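Local coordinates for D-methionine-binding lipoprotein MetQ (Escherichia coli, PDB 4YAH) that captures methionine as the substrate-binding lipoprotein of an ATP-driven ABC transport system that imports D-methionine, at residues Gln132-Asn137 against Ala197-Asn202. Residues are numbered along the deposited sequence; the frame is centred on the assembly and turned at random.
With MET (methionine), chain B.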
loop_
_atom_site.group_PDB
_atom_site.type_symbol
_atom_site.label_atom_id
_atom_site.label_comp_id
_atom_site.label_asym_id
_atom_site.label_seq_id
_atom_site.Cartn_x
_atom_site.Cartn_y
_atom_site.Cartn_z
ATOM N N GLN A 132 2.272 -3.627 -22.956
ATOM C CA GLN A 132 2.858 -2.937 -21.808
ATOM C C GLN A 132 2.067 -3.258 -20.549
ATOM O O GLN A 132 0.826 -3.229 -20.538
ATOM C CB GLN A 132 2.907 -1.436 -22.047
ATOM C CG GLN A 132 3.885 -1.033 -23.146
ATOM C CD GLN A 132 3.910 0.455 -23.372
ATOM O OE1 GLN A 132 3.575 1.228 -22.477
ATOM N NE2 GLN A 132 4.285 0.865 -24.577
ATOM N N VAL A 133 2.802 -3.556 -19.484
ATOM C CA VAL A 133 2.223 -3.881 -18.197
ATOM C C VAL A 133 2.801 -2.899 -17.194
ATOM O O VAL A 133 4.011 -2.861 -17.015
ATOM C CB VAL A 133 2.536 -5.328 -17.774
ATOM C CG1 VAL A 133 1.985 -5.610 -16.386
ATOM C CG2 VAL A 133 1.961 -6.300 -18.811
ATOM N N ALA A 134 1.941 -2.106 -16.561
ATOM C CA ALA A 134 2.399 -1.068 -15.641
ATOM C C ALA A 134 2.497 -1.624 -14.227
ATOM O O ALA A 134 1.615 -2.374 -13.784
ATOM C CB ALA A 134 1.473 0.137 -15.686
ATOM N N VAL A 135 3.568 -1.244 -13.535
ATOM C CA VAL A 135 3.783 -1.621 -12.154
ATOM C C VAL A 135 4.378 -0.442 -11.379
ATOM O O VAL A 135 4.986 0.458 -11.964
ATOM C CB VAL A 135 4.729 -2.822 -12.032
ATOM C CG1 VAL A 135 4.161 -4.038 -12.762
ATOM C CG2 VAL A 135 6.102 -2.463 -12.590
ATOM N N PRO A 136 4.225 -0.448 -10.050
ATOM C CA PRO A 136 4.894 0.583 -9.241
ATOM C C PRO A 136 6.406 0.573 -9.410
ATOM O O PRO A 136 6.978 -0.502 -9.602
ATOM C CB PRO A 136 4.525 0.215 -7.803
ATOM C CG PRO A 136 3.519 -0.870 -7.865
ATOM C CD PRO A 136 3.515 -1.445 -9.238
ATOM N N ASN A 137 7.061 1.729 -9.281
ATOM C CA ASN A 137 8.503 1.796 -9.539
ATOM C C ASN A 137 9.404 1.857 -8.302
ATOM O O ASN A 137 10.620 1.937 -8.438
ATOM C CB ASN A 137 8.803 2.990 -10.438
ATOM C CG ASN A 137 8.590 4.329 -9.750
ATOM O OD1 ASN A 137 8.144 4.415 -8.602
ATOM N ND2 ASN A 137 8.904 5.390 -10.471
ATOM N N ALA A 197 -1.955 -2.427 -21.220
ATOM C CA ALA A 197 -2.933 -3.502 -21.268
ATOM C C ALA A 197 -3.306 -4.054 -19.907
ATOM O O ALA A 197 -4.342 -4.708 -19.749
ATOM C CB ALA A 197 -2.393 -4.635 -22.141
ATOM N N LEU A 198 -2.457 -3.769 -18.925
ATOM C CA LEU A 198 -2.539 -4.387 -17.620
ATOM C C LEU A 198 -1.740 -3.521 -16.658
ATOM O O LEU A 198 -0.687 -3.011 -17.026
ATOM C CB LEU A 198 -1.985 -5.814 -17.690
ATOM C CG LEU A 198 -1.997 -6.690 -16.445
ATOM C CD1 LEU A 198 -3.414 -7.011 -16.018
ATOM C CD2 LEU A 198 -1.218 -7.978 -16.747
ATOM N N ALA A 199 -2.265 -3.337 -15.451
ATOM C CA ALA A 199 -1.548 -2.599 -14.403
ATOM C C ALA A 199 -1.700 -3.279 -13.048
ATOM O O ALA A 199 -2.807 -3.641 -12.652
ATOM C CB ALA A 199 -2.050 -1.165 -14.311
ATOM N N VAL A 200 -0.592 -3.410 -12.329
ATOM C CA VAL A 200 -0.627 -3.871 -10.944
ATOM C C VAL A 200 -0.656 -2.616 -10.078
ATOM O O VAL A 200 0.267 -1.815 -10.124
ATOM C CB VAL A 200 0.575 -4.755 -10.592
ATOM C CG1 VAL A 200 0.507 -5.190 -9.149
ATOM C CG2 VAL A 200 0.595 -5.979 -11.487
ATOM N N ILE A 201 -1.734 -2.456 -9.321
ATOM C CA ILE A 201 -2.032 -1.193 -8.652
ATOM C C ILE A 201 -2.296 -1.403 -7.169
ATOM O O ILE A 201 -3.141 -2.209 -6.793
ATOM C CB ILE A 201 -3.272 -0.498 -9.255
ATOM C CG1 ILE A 201 -3.186 -0.484 -10.782
ATOM C CG2 ILE A 201 -3.405 0.908 -8.712
ATOM C CD1 ILE A 201 -4.352 0.229 -11.495
ATOM N N ASN A 202 -1.578 -0.669 -6.322
ATOM C CA ASN A 202 -1.888 -0.695 -4.905
ATOM C C ASN A 202 -3.342 -0.341 -4.667
ATOM O O ASN A 202 -3.867 0.590 -5.250
ATOM C CB ASN A 202 -1.015 0.291 -4.119
ATOM C CG ASN A 202 0.464 0.062 -4.327
ATOM O OD1 ASN A 202 1.063 0.604 -5.258
ATOM N ND2 ASN A 202 1.073 -0.731 -3.448
HETATM N N MET B . -1.198 0.427 1.070
HETATM C CA MET B . -0.082 0.001 0.224
HETATM C C MET B . -0.165 -1.489 0.001
HETATM O O MET B . -0.319 -2.223 0.983
HETATM C CB MET B . 1.259 0.357 0.872
HETATM C CG MET B . 2.471 0.124 -0.017
HETATM S SD MET B . 4.046 0.536 0.762
HETATM C CE MET B . 3.972 2.326 0.717
HETATM O OXT MET B . -0.054 -1.959 -1.149
#
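Ala134 O is gripped twice by the neighbouring strand: Val200 N donates a hydrogen bond to it at 2.8 Å, and Ala199 CA adds a CA-H...O contact. Strands 132-136 and 197-201 run parallel, their directions only 10° apart, inside the mixed sheet of one lobe of this periplasmic-binding-protein fold. Leu198 O has a matching pair of partners, Ala134 N at 2.8 Å and the CA of Val133 at 3.3 Å. A third bond, Ala197 N to Gln132 O, closes the start of the pairing. Because Ala134 sends its N-H and its C=O to Leu198 and Val200, the residues flanking Ala199, the pattern is that of a regular parallel bridge. On its other side strand 132-136 makes backbone hydrogen bonds through Val133 and Val135 to strand 178-182, which makes 132-136 an interior strand.

On one face Val133 and Leu198 lie alongside each other, pointing the same way. With CG turned opposite the backbone N (chi1 -178°), Leu198 carries its CD2 branch alongside the valine, 4.0 Å from Val133 CG1 and almost as near to CG2. Replacing Val133 with an alanine would probably leave a gap beside Leu198 CD2, which packs against both of the lost methyls. The opposite face carries Ala134 and Ala199, whose CB atoms are 4.0 Å apart; helix 187-190 lies over this face, its Ser190 touching both alanines.

Beyond Val200 the hydrogen bonding stops, since Pro136 has no N-H to offer; its CD instead sits 3.4 Å from Val200 O, which is buried without a hydrogen-bond partner. Further on, Asn202 enters the methionine pocket, where Arg144 and Thr204 also bind the ligand: Asn202 OD1 lies near Pro136 CG, while Asn202 ND2 donates to methionine OXT at 2.8 Å, with an N-H...O angle of 167°.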